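Local coordinates for protein putative metal-dependent isothiocyanate hydrolase SaxA (Pectobacterium carotovorum, PDB 6BRM) that probably hydrolyses isothiocyanates at a site holding two zinc ions, as a member of the metallo-beta-lactamase superfamily, at residues B[7-12]-B[219-224]; B[19-24]-B[55-60]. One frame throughout, in Å; residues are numbered along the deposited sequence.

Contact 1. Residues B[7-12]-B[219-224]; sequences RNATLV and ASHMES. With ZN (zinc ion), chain M.
Asn8 settles beside the zinc ligand His221 where the two beta sheets of the metallo-beta-lactamase fold face each other. Residues 7-10 form a type II' turn leading into strand 10-15; residues 221-224 run on from the end of strand 216-220. The backbones come close here, with the CA atoms of Asn8 and His221 3.9 Å apart. CG is anti to the backbone nitrogen in both residues (chi1 -158° in each), and amide and imidazole lie side by side, pointing the same way. The two planes are 61° apart. Asn8 OD1 sits over one face of the ring, nearer its rim, 3.1 Å from His221 ND1; it is above the plane, badly placed for a hydrogen bond. The amide is secured instead through ND2, which is hydrogen-bonded to the backbone oxygen of Asp71, itself a zinc ligand. Ala9 CB approaches the ring obliquely, 3.8 Å from His221 CD2. A weak bond from His221 N to Asn8 O, 3.2 Å and 148° at the hydrogen, also links the main chains. The same carbonyl accepts Gln5 NE2, while the oxygen of that Gln5 amide pairs with Ser220 OG. On the flank away from the metal, Asn8 CB rests on Ser224 CB at 3.6 Å.

Beyond this close-packed middle the contact thins out: Leu11 reaches Ser220 only through CD2, and Met222 turns away to pack against helix 232-241. The other limit is the wet metal site. There Asp71, His72 and Asp164 join His221 on the zinc, and two waters complete six ligand atoms. The histidine contributes its NE2, 2.2 Å from the zinc.

Contact 2. Residues B[19-24]-B[55-60]; sequences KFLIDP and EDLLAV
Val60 presses both methyls against the backbone of strand 18-22 between Lys19 and Leu21. Its CG1, trans to the residue's own N (chi1 150°), lies 3.6 Å from Lys19 O and also touches the peptide nitrogen of Leu21, while CG2 lies 4.1 Å from Lys19 CB. Leu21 adds to the same patch: CB meets Val60 CG1 at 4.1 Å, and the CD2 branch reaches on to Leu57, 3.6 Å from its O and 4.3 Å from its CB. At the outer margin the Lys19 chain bends at chi3 (79°) and runs across the carbonyl of Ala59, with CD 3.5 Å from Ala59 O, so that aliphatic carbons as well as the amine border that oxygen.

These contacts belong to a beta-alpha-beta unit in which strand 18-22 and strand 62-64 are parallel neighbours and the short, weakly bonded helix 54-58 lies in the connection. Ala59, at the centre of an inverse gamma turn, takes the chain from the helix to Val60. The bonds that set this register lie just past Val60: the backbone of Lys19 pairs with that of Asp61, Lys19 N is also hydrogen-bonded to Asp61 OD2, and Leu21 bonds with Ala62 and Ile64. Leu57 also touches Leu26 and Val52, and Leu21 packs on Val12 of strand 10-15. Phe20 points to the other side of the strand, where its ring meets that of Phe151. Further along, Asp23 leaves the strand end and its OD2 is hydrogen-bonded to Thr66 OG1 and to ND1 of the zinc ligand His72.

In the fold
The centres of the two contacts are 14 Å apart, and strands 10-15 and 18-22, antiparallel neighbours in one sheet, join them. Along the chain the order is 7-12, 19-24, 55-60, 219-224, so contact 2 closes a short span within the long one spanned by contact 1. They meet directly: Leu11 O and Ile22 N are 2.9 Å apart, and Thr10 OG1 lies 2.7 Å from Asp23 O, both probable hydrogen bonds. Contact 2 packs the connection to the parallel strand 62-64 against that sheet, whereas contact 1 brings the sheet against strand 216-220 of the second sheet. The zinc site draws ligands from both sides of this meeting.

Contact 1. Residues B[7-12]-B[219-224]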
# COMPACT_ATOMS: atom_id res chain seq x y z
N ARG B 7 18.39 -9.46 -18.65
CA ARG B 7 18.41 -8.04 -19.04
C ARG B 7 17.12 -7.34 -18.57
O ARG B 7 16.03 -7.90 -18.71
CB ARG B 7 18.61 -7.87 -20.56
CG ARG B 7 17.51 -8.47 -21.44
CD ARG B 7 16.61 -7.42 -22.09
NE ARG B 7 17.08 -7.07 -23.44
CZ ARG B 7 16.81 -7.75 -24.56
NH1 ARG B 7 16.08 -8.86 -24.55
NH2 ARG B 7 17.30 -7.31 -25.72
N ASN B 8 17.27 -6.14 -18.02
CA ASN B 8 16.18 -5.41 -17.34
C ASN B 8 15.72 -6.22 -16.11
O ASN B 8 16.57 -6.64 -15.32
CB ASN B 8 15.05 -5.04 -18.33
CG ASN B 8 14.20 -3.87 -17.85
OD1 ASN B 8 14.72 -2.83 -17.43
ND2 ASN B 8 12.89 -4.03 -17.92
N ALA B 9 14.41 -6.45 -15.93
CA ALA B 9 13.89 -7.24 -14.81
C ALA B 9 13.77 -8.73 -15.16
O ALA B 9 13.33 -9.52 -14.32
CB ALA B 9 12.54 -6.70 -14.37
N THR B 10 14.15 -9.10 -16.38
CA THR B 10 14.17 -10.49 -16.80
C THR B 10 15.30 -11.23 -16.07
O THR B 10 16.42 -10.73 -15.97
CB THR B 10 14.35 -10.63 -18.32
OG1 THR B 10 13.43 -9.76 -18.98
CG2 THR B 10 14.11 -12.06 -18.78
N LEU B 11 14.96 -12.40 -15.52
CA LEU B 11 15.92 -13.23 -14.80
C LEU B 11 15.40 -14.65 -14.66
O LEU B 11 14.19 -14.88 -14.66
CB LEU B 11 16.22 -12.63 -13.42
CG LEU B 11 15.07 -12.06 -12.57
CD1 LEU B 11 14.46 -13.12 -11.67
CD2 LEU B 11 15.55 -10.88 -11.74
N VAL B 12 16.33 -15.61 -14.58
CA VAL B 12 15.99 -17.00 -14.28
C VAL B 12 16.51 -17.36 -12.89
O VAL B 12 17.61 -16.96 -12.51
CB VAL B 12 16.47 -18.02 -15.36
CG1 VAL B 12 15.81 -17.71 -16.69
CG2 VAL B 12 17.99 -18.03 -15.52
N ALA B 219 20.94 -5.43 -7.60
CA ALA B 219 20.40 -4.38 -8.47
C ALA B 219 19.99 -4.97 -9.81
O ALA B 219 20.62 -5.89 -10.32
CB ALA B 219 21.43 -3.27 -8.66
N SER B 220 18.92 -4.41 -10.39
CA SER B 220 18.33 -4.91 -11.63
C SER B 220 17.45 -3.83 -12.26
O SER B 220 17.27 -2.77 -11.68
CB SER B 220 17.52 -6.19 -11.36
OG SER B 220 16.96 -6.73 -12.55
N HIS B 221 16.91 -4.12 -13.45
CA HIS B 221 16.01 -3.22 -14.17
C HIS B 221 16.72 -1.92 -14.60
O HIS B 221 16.15 -0.83 -14.47
CB HIS B 221 14.75 -2.93 -13.31
CG HIS B 221 13.55 -2.47 -14.09
ND1 HIS B 221 13.58 -1.37 -14.93
CD2 HIS B 221 12.28 -2.93 -14.12
CE1 HIS B 221 12.38 -1.20 -15.46
NE2 HIS B 221 11.57 -2.12 -14.98
N MET B 222 17.94 -2.03 -15.14
CA MET B 222 18.67 -0.86 -15.67
C MET B 222 19.60 -1.19 -16.85
O MET B 222 20.05 -2.32 -17.00
CB MET B 222 19.44 -0.15 -14.55
CG MET B 222 20.40 -1.02 -13.76
SD MET B 222 21.05 -0.15 -12.31
CE MET B 222 21.88 -1.50 -11.49
N GLU B 223 19.88 -0.16 -17.67
CA GLU B 223 20.69 -0.27 -18.90
C GLU B 223 20.09 -1.26 -19.91
O GLU B 223 20.77 -2.16 -20.40
CB GLU B 223 22.14 -0.63 -18.59
CG GLU B 223 22.82 0.34 -17.63
CD GLU B 223 24.32 0.10 -17.51
OE1 GLU B 223 24.76 -1.06 -17.64
OE2 GLU B 223 25.05 1.07 -17.28
N SER B 224 18.80 -1.05 -20.19
CA SER B 224 18.02 -1.96 -21.05
C SER B 224 16.93 -1.22 -21.83
O SER B 224 16.74 -1.49 -23.02
CB SER B 224 17.37 -3.06 -20.22
OG SER B 224 18.34 -3.75 -19.45
ZN ZN M . 9.44 -1.88 -15.54
O HOH W 1 7.61 -1.30 -16.62
O HOH W 2 9.71 0.31 -15.44

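Contact 2. Residues B[19-24]-B[55-60]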
# COMPACT_ATOMS: atom_id res chain seq x y z
N LYS B 19 13.13 -24.40 -11.68
CA LYS B 19 13.57 -23.21 -12.43
C LYS B 19 12.37 -22.35 -12.84
O LYS B 19 11.35 -22.87 -13.29
CB LYS B 19 14.32 -23.63 -13.69
CG LYS B 19 15.68 -24.26 -13.44
CD LYS B 19 16.48 -24.40 -14.73
CE LYS B 19 17.11 -23.08 -15.15
NZ LYS B 19 17.87 -23.18 -16.43
N PHE B 20 12.52 -21.03 -12.68
CA PHE B 20 11.51 -20.06 -13.08
C PHE B 20 12.14 -19.03 -14.01
O PHE B 20 13.34 -18.78 -13.92
CB PHE B 20 10.94 -19.32 -11.86
CG PHE B 20 10.47 -20.24 -10.77
CD1 PHE B 20 9.27 -20.94 -10.91
CD2 PHE B 20 11.21 -20.40 -9.62
CE1 PHE B 20 8.83 -21.79 -9.90
CE2 PHE B 20 10.78 -21.25 -8.61
CZ PHE B 20 9.59 -21.94 -8.75
N LEU B 21 11.32 -18.45 -14.88
CA LEU B 21 11.70 -17.30 -15.69
C LEU B 21 10.75 -16.16 -15.32
O LEU B 21 9.57 -16.21 -15.67
CB LEU B 21 11.60 -17.65 -17.19
CG LEU B 21 11.78 -16.56 -18.25
CD1 LEU B 21 13.13 -15.85 -18.15
CD2 LEU B 21 11.61 -17.16 -19.63
N ILE B 22 11.27 -15.16 -14.61
CA ILE B 22 10.47 -14.03 -14.14
C ILE B 22 10.56 -12.89 -15.15
O ILE B 22 11.66 -12.46 -15.49
CB ILE B 22 10.92 -13.55 -12.74
CG1 ILE B 22 10.70 -14.65 -11.68
CG2 ILE B 22 10.18 -12.27 -12.33
CD1 ILE B 22 11.96 -15.41 -11.31
N ASP B 23 9.40 -12.42 -15.61
CA ASP B 23 9.28 -11.24 -16.48
C ASP B 23 10.12 -11.31 -17.78
O ASP B 23 11.10 -10.58 -17.93
CB ASP B 23 9.62 -9.97 -15.69
CG ASP B 23 8.65 -9.72 -14.53
OD1 ASP B 23 7.87 -10.64 -14.20
OD2 ASP B 23 8.68 -8.61 -13.96
N PRO B 24 9.72 -12.18 -18.72
CA PRO B 24 10.50 -12.36 -19.95
C PRO B 24 10.36 -11.22 -20.97
O PRO B 24 9.27 -11.02 -21.53
CB PRO B 24 9.99 -13.70 -20.52
CG PRO B 24 8.88 -14.16 -19.63
CD PRO B 24 8.51 -13.03 -18.71
N GLU B 55 16.70 -20.34 -26.29
CA GLU B 55 16.53 -21.76 -25.93
C GLU B 55 16.87 -22.04 -24.47
O GLU B 55 16.16 -22.79 -23.80
CB GLU B 55 17.38 -22.67 -26.83
CG GLU B 55 16.79 -22.96 -28.21
CD GLU B 55 16.94 -21.83 -29.22
OE1 GLU B 55 17.55 -20.78 -28.89
OE2 GLU B 55 16.44 -21.99 -30.35
N ASP B 56 17.95 -21.42 -23.98
CA ASP B 56 18.37 -21.56 -22.58
C ASP B 56 17.36 -20.96 -21.61
O ASP B 56 17.16 -21.50 -20.52
CB ASP B 56 19.75 -20.92 -22.36
CG ASP B 56 20.87 -21.63 -23.10
OD1 ASP B 56 20.60 -22.60 -23.86
OD2 ASP B 56 22.04 -21.22 -22.93
N LEU B 57 16.73 -19.85 -22.00
CA LEU B 57 15.70 -19.20 -21.17
C LEU B 57 14.45 -20.05 -20.97
O LEU B 57 13.86 -20.02 -19.89
CB LEU B 57 15.30 -17.83 -21.74
CG LEU B 57 16.16 -16.64 -21.32
CD1 LEU B 57 17.60 -16.80 -21.78
CD2 LEU B 57 15.56 -15.36 -21.87
N LEU B 58 14.05 -20.80 -22.00
CA LEU B 58 12.81 -21.57 -21.97
C LEU B 58 12.88 -22.92 -21.22
O LEU B 58 11.84 -23.50 -20.91
CB LEU B 58 12.27 -21.78 -23.39
CG LEU B 58 11.96 -20.50 -24.18
CD1 LEU B 58 11.53 -20.84 -25.61
CD2 LEU B 58 10.90 -19.66 -23.48
N ALA B 59 14.09 -23.41 -20.94
CA ALA B 59 14.28 -24.63 -20.13
C ALA B 59 13.88 -24.36 -18.67
O ALA B 59 14.74 -24.18 -17.80
CB ALA B 59 15.72 -25.13 -20.21
N VAL B 60 12.57 -24.33 -18.43
CA VAL B 60 11.99 -23.75 -17.22
C VAL B 60 10.67 -24.45 -16.86
O VAL B 60 9.95 -24.92 -17.75
CB VAL B 60 11.84 -22.21 -17.41
CG1 VAL B 60 10.68 -21.60 -16.63
CG2 VAL B 60 13.15 -21.50 -17.05